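Local coordinates for glycosylation Associate Protein 1 (PDB 6OYC) that probably works with its Gap2 and Gap3 partners in the accessory Sec system, supporting the glycosylation and secretion of streptococcal adhesins, at residues 11-14 against 15-18; 410-413 against 414-418. All blocks are in the same frame, centred on the assembly; numbering follows the deposited sequence.

Contact 1 of 2, residues 11-14 against 15-18; sequences ENRT and WYDN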
loop_
_atom_site.group_PDB
_atom_site.type_symbol
_atom_site.label_atom_id
_atom_site.label_comp_id
_atom_site.label_asym_id
_atom_site.label_seq_id
_atom_site.Cartn_x
_atom_site.Cartn_y
_atom_site.Cartn_z
ATOM N N GLU A 11 -8.921 6.803 -4.357
ATOM C CA GLU A 11 -8.570 7.932 -5.216
ATOM C C GLU A 11 -9.790 8.549 -5.889
ATOM O O GLU A 11 -9.847 9.765 -6.090
ATOM C CB GLU A 11 -7.589 7.464 -6.292
ATOM C CG GLU A 11 -6.344 8.295 -6.431
ATOM C CD GLU A 11 -5.385 7.713 -7.449
ATOM O OE1 GLU A 11 -5.816 6.924 -8.328
ATOM O OE2 GLU A 11 -4.187 8.044 -7.359
ATOM N N ASN A 12 -10.746 7.728 -6.304
ATOM C CA ASN A 12 -11.866 8.214 -7.095
ATOM C C ASN A 12 -13.131 8.418 -6.282
ATOM O O ASN A 12 -14.127 8.894 -6.826
ATOM C CB ASN A 12 -12.109 7.253 -8.254
ATOM C CG ASN A 12 -10.877 7.116 -9.118
ATOM O OD1 ASN A 12 -10.316 8.126 -9.555
ATOM N ND2 ASN A 12 -10.411 5.885 -9.324
ATOM N N ARG A 13 -13.095 8.113 -4.991
ATOM C CA ARG A 13 -14.257 8.232 -4.121
ATOM C C ARG A 13 -13.712 8.198 -2.691
ATOM O O ARG A 13 -13.601 7.124 -2.086
ATOM C CB ARG A 13 -15.251 7.095 -4.418
ATOM C CG ARG A 13 -16.631 7.227 -3.786
ATOM C CD ARG A 13 -17.468 5.957 -4.042
ATOM N NE ARG A 13 -18.521 5.781 -3.042
ATOM C CZ ARG A 13 -19.343 4.731 -2.984
ATOM N NH1 ARG A 13 -19.229 3.757 -3.879
ATOM N NH2 ARG A 13 -20.260 4.639 -2.007
ATOM N N THR A 14 -13.360 9.378 -2.173
ATOM C CA THR A 14 -12.454 9.499 -1.035
ATOM C C THR A 14 -12.817 8.561 0.106
ATOM O O THR A 14 -11.957 7.844 0.630
ATOM C CB THR A 14 -12.442 10.945 -0.518
ATOM O OG1 THR A 14 -11.960 11.803 -1.544
ATOM C CG2 THR A 14 -11.534 11.101 0.719
ATOM N N TRP A 15 -14.077 8.574 0.528
ATOM C CA TRP A 15 -14.460 7.938 1.782
ATOM C C TRP A 15 -14.827 6.477 1.609
ATOM O O TRP A 15 -15.335 5.863 2.552
ATOM C CB TRP A 15 -15.603 8.736 2.433
ATOM C CG TRP A 15 -15.269 10.219 2.449
ATOM C CD1 TRP A 15 -15.784 11.194 1.632
ATOM C CD2 TRP A 15 -14.305 10.878 3.289
ATOM N NE1 TRP A 15 -15.210 12.410 1.915
ATOM C CE2 TRP A 15 -14.298 12.246 2.925
ATOM C CE3 TRP A 15 -13.455 10.448 4.316
ATOM C CZ2 TRP A 15 -13.465 13.181 3.543
ATOM C CZ3 TRP A 15 -12.628 11.381 4.935
ATOM C CH2 TRP A 15 -12.639 12.731 4.543
ATOM N N TYR A 16 -14.561 5.902 0.436
ATOM C CA TYR A 16 -14.969 4.553 0.085
ATOM C C TYR A 16 -13.830 3.551 0.341
ATOM O O TYR A 16 -12.755 3.900 0.832
ATOM C CB TYR A 16 -15.435 4.518 -1.382
ATOM C CG TYR A 16 -16.212 3.270 -1.780
ATOM C CD1 TYR A 16 -17.382 2.916 -1.112
ATOM C CD2 TYR A 16 -15.762 2.438 -2.800
ATOM C CE1 TYR A 16 -18.094 1.776 -1.453
ATOM C CE2 TYR A 16 -16.474 1.301 -3.157
ATOM C CZ TYR A 16 -17.642 0.986 -2.473
ATOM O OH TYR A 16 -18.350 -0.127 -2.793
ATOM N N ASP A 17 -14.101 2.279 0.019
ATOM C CA ASP A 17 -13.149 1.186 0.187
ATOM C C ASP A 17 -11.927 1.404 -0.704
ATOM O O ASP A 17 -12.059 1.727 -1.887
ATOM C CB ASP A 17 -13.862 -0.140 -0.170
ATOM C CG ASP A 17 -13.042 -1.420 0.149
ATOM O OD1 ASP A 17 -11.961 -1.364 0.787
ATOM O OD2 ASP A 17 -13.533 -2.511 -0.249
ATOM N N ASN A 18 -10.731 1.218 -0.145
ATOM C CA ASN A 18 -9.512 1.283 -0.951
ATOM C C ASN A 18 -9.106 -0.070 -1.521
ATOM O O ASN A 18 -8.081 -0.155 -2.200
ATOM C CB ASN A 18 -8.339 1.862 -0.134
ATOM C CG ASN A 18 -7.815 0.896 0.932
ATOM O OD1 ASN A 18 -8.499 -0.046 1.327
ATOM N ND2 ASN A 18 -6.585 1.131 1.397
#
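Arg13 lays its guanidinium flat on the phenol ring of Tyr16, the two planes only 9° apart and their centres 3.6 Å from each other. The overlap is offset: CZ of Arg13 stands 3.3 Å from CD1 of Tyr16, near the root of the ring, while NH1 of Arg13 reaches over its middle, 3.3 Å from CE1 of Tyr16. With CZ of Arg13 over the ring face, the contact is a cation-pi interaction as well as a stack. The aliphatic part of the arginine takes part too, its CD packing 3.6 Å from CB of Tyr16. Both residues turn CG anti to the backbone N (chi1 -169° in Arg13, -165° in Tyr16), and the extended arginine chain then carries its charged end slantwise across the tyrosine face.

Beneath this pair the backbone makes a type I beta turn from Arg13 to Tyr16, closed by Tyr16 N donating to Arg13 O at 3.0 Å. Thr14 and Trp15 occupy the corners. The methyl CG2 of Thr14 sits over the six-membered ring of Trp15, 3.8 Å from its centroid, in a CH-pi contact that a branched residue can make close to its own backbone. Beyond it, Trp15 meets Tyr9 edge-to-face and packs on helix 208-223.

The polar ends are positioned from the strands of the antiparallel sheet. Gln168 bonds both Arg13 NH2 and Tyr16 OH, and Glu181 forms a salt bridge with the arginine, while Leu158 touches both side chains. Stacking uses the face of the guanidinium and does not consume its N-H groups, so NH2 can serve Gln168 and Glu181; the nearby carboxylate probably stabilises the positive charge that the aromatic face also favours.

Contact 2 of 2, residues 410-413 against 414-418; sequences HPLS and ETDII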
loop_
_atom_site.group_PDB
_atom_site.type_symbol
_atom_site.label_atom_id
_atom_site.label_comp_id
_atom_site.label_asym_id
_atom_site.label_seq_id
_atom_site.Cartn_x
_atom_site.Cartn_y
_atom_site.Cartn_z
ATOM N N HIS A 410 6.326 -11.072 -11.902
ATOM C CA HIS A 410 5.461 -9.918 -11.670
ATOM C C HIS A 410 4.843 -10.046 -10.284
ATOM O O HIS A 410 3.768 -10.631 -10.126
ATOM C CB HIS A 410 4.377 -9.820 -12.744
ATOM C CG HIS A 410 3.283 -8.853 -12.402
ATOM N ND1 HIS A 410 3.531 -7.538 -12.067
ATOM C CD2 HIS A 410 1.941 -9.017 -12.318
ATOM C CE1 HIS A 410 2.389 -6.932 -11.799
ATOM N NE2 HIS A 410 1.412 -7.808 -11.946
ATOM N N PRO A 411 5.492 -9.514 -9.256
ATOM C CA PRO A 411 4.916 -9.591 -7.901
ATOM C C PRO A 411 3.573 -8.867 -7.834
ATOM O O PRO A 411 3.413 -7.788 -8.401
ATOM C CB PRO A 411 5.969 -8.905 -7.023
ATOM C CG PRO A 411 7.218 -8.792 -7.904
ATOM C CD PRO A 411 6.745 -8.745 -9.310
ATOM N N LEU A 412 2.601 -9.480 -7.136
ATOM C CA LEU A 412 1.225 -8.994 -7.065
ATOM C C LEU A 412 0.943 -8.131 -5.840
ATOM O O LEU A 412 -0.096 -7.471 -5.797
ATOM C CB LEU A 412 0.237 -10.178 -7.061
ATOM C CG LEU A 412 0.359 -11.142 -8.261
ATOM C CD1 LEU A 412 -0.378 -12.461 -8.027
ATOM C CD2 LEU A 412 -0.117 -10.479 -9.541
ATOM N N SER A 413 1.833 -8.125 -4.855
ATOM C CA SER A 413 1.577 -7.549 -3.545
ATOM C C SER A 413 2.927 -7.279 -2.901
ATOM O O SER A 413 3.958 -7.764 -3.369
ATOM C CB SER A 413 0.757 -8.507 -2.670
ATOM O OG SER A 413 1.544 -9.662 -2.348
ATOM N N GLU A 414 2.911 -6.520 -1.802
ATOM C CA GLU A 414 4.132 -6.362 -1.021
ATOM C C GLU A 414 4.623 -7.705 -0.501
ATOM O O GLU A 414 5.832 -7.948 -0.448
ATOM C CB GLU A 414 3.910 -5.389 0.135
ATOM C CG GLU A 414 3.775 -3.951 -0.333
ATOM C CD GLU A 414 3.045 -3.054 0.654
ATOM O OE1 GLU A 414 2.873 -1.858 0.344
ATOM O OE2 GLU A 414 2.641 -3.533 1.733
ATOM N N THR A 415 3.699 -8.604 -0.143
ATOM C CA THR A 415 4.103 -9.908 0.376
ATOM C C THR A 415 4.910 -10.697 -0.653
ATOM O O THR A 415 5.884 -11.365 -0.300
ATOM C CB THR A 415 2.874 -10.702 0.837
ATOM O OG1 THR A 415 2.084 -9.892 1.704
ATOM C CG2 THR A 415 3.289 -11.918 1.618
ATOM N N ASP A 416 4.511 -10.655 -1.929
ATOM C CA ASP A 416 5.329 -11.252 -2.984
ATOM C C ASP A 416 6.736 -10.675 -2.976
ATOM O O ASP A 416 7.725 -11.413 -2.942
ATOM C CB ASP A 416 4.702 -10.998 -4.345
ATOM C CG ASP A 416 3.654 -11.990 -4.687
ATOM O OD1 ASP A 416 3.451 -12.926 -3.890
ATOM O OD2 ASP A 416 3.008 -11.808 -5.737
ATOM N N ILE A 417 6.835 -9.345 -3.014
ATOM C CA ILE A 417 8.131 -8.681 -3.063
ATOM C C ILE A 417 8.973 -9.108 -1.882
ATOM O O ILE A 417 10.155 -9.437 -2.019
ATOM C CB ILE A 417 7.946 -7.158 -3.083
ATOM C CG1 ILE A 417 7.212 -6.743 -4.362
ATOM C CG2 ILE A 417 9.300 -6.455 -2.899
ATOM C CD1 ILE A 417 6.784 -5.295 -4.348
ATOM N N ILE A 418 8.357 -9.112 -0.702
ATOM C CA ILE A 418 9.048 -9.494 0.516
ATOM C C ILE A 418 9.557 -10.920 0.399
ATOM O O ILE A 418 10.711 -11.210 0.740
ATOM C CB ILE A 418 8.118 -9.314 1.730
ATOM C CG1 ILE A 418 7.852 -7.824 1.981
ATOM C CG2 ILE A 418 8.738 -9.975 2.949
ATOM C CD1 ILE A 418 6.723 -7.542 3.000
#
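Asp416 N donates to Ser413 OG at the start of helix 414-420, a nearly straight bond of 3.2 Å. The serine torsion (chi1 68°) sets OG between its own backbone N and carbonyl carbon, bringing the hydroxyl round to the first turn of the helix. Separately, the Asp416 side chain reaches back to the loop: Leu412 N donates to Asp416 OD2 at 2.7 Å and 172°, approaching from the anti side and 19° out of the carboxylate plane.

The tight part lies alongside the helix, where Pro411 CB touches both Asp416 CB and Ile417 CG1 at 3.6 Å. Proline and isoleucine cross at about a right angle, and Tyr321 of strand 318-323 packs against both. Proline suits this place, since its compact, rigid ring presents CB to the helix flank while the next residue, Leu412, supplies the N-H that bonds Asp416.

Ser413 is thus the N-cap, a short side chain with an acceptor for an amide that has no helical carbonyl before it. Asp416 adds a carboxylate in the first turn, where the helix dipole would probably favour its negative charge. The first helical bond, Ile417 N to Ser413 O at 3.3 Å, is weak. Glu414 leaves the cap but is held by a salt bridge to Arg306 and hydrogen bonds to Phe31 N and Tyr66 OH.

Around the more open side, contacts thin out. Beyond its N-H, Leu412 merely flanks the carboxylate with its side chain, CB lying 3.5 Å from Asp416 OD2, and the Thr415 side chain reaches Ser413 OG chiefly through CB, 3.6 Å away.

Overall arrangement
From the N terminus, strand 2-5 of the seven-stranded parallel sheet leads into the long loop before helix 33-43, and contact 1 closes a tight turn within that loop. Through its side chains the turn reaches the antiparallel sheet and helix 208-223. Much later, strand 406-409, at an edge of the six-stranded parallel sheet, runs into helix 414-420, and contact 2 shapes that junction. The two local contacts follow in series, neither nesting nor crossing; the centres of contact 1 and contact 2 lie about 23 Å apart. Two parallel sheets in one chain agree with the GT-B clan, and contact 2 also borders N-terminal loops through Trp22 and Phe31.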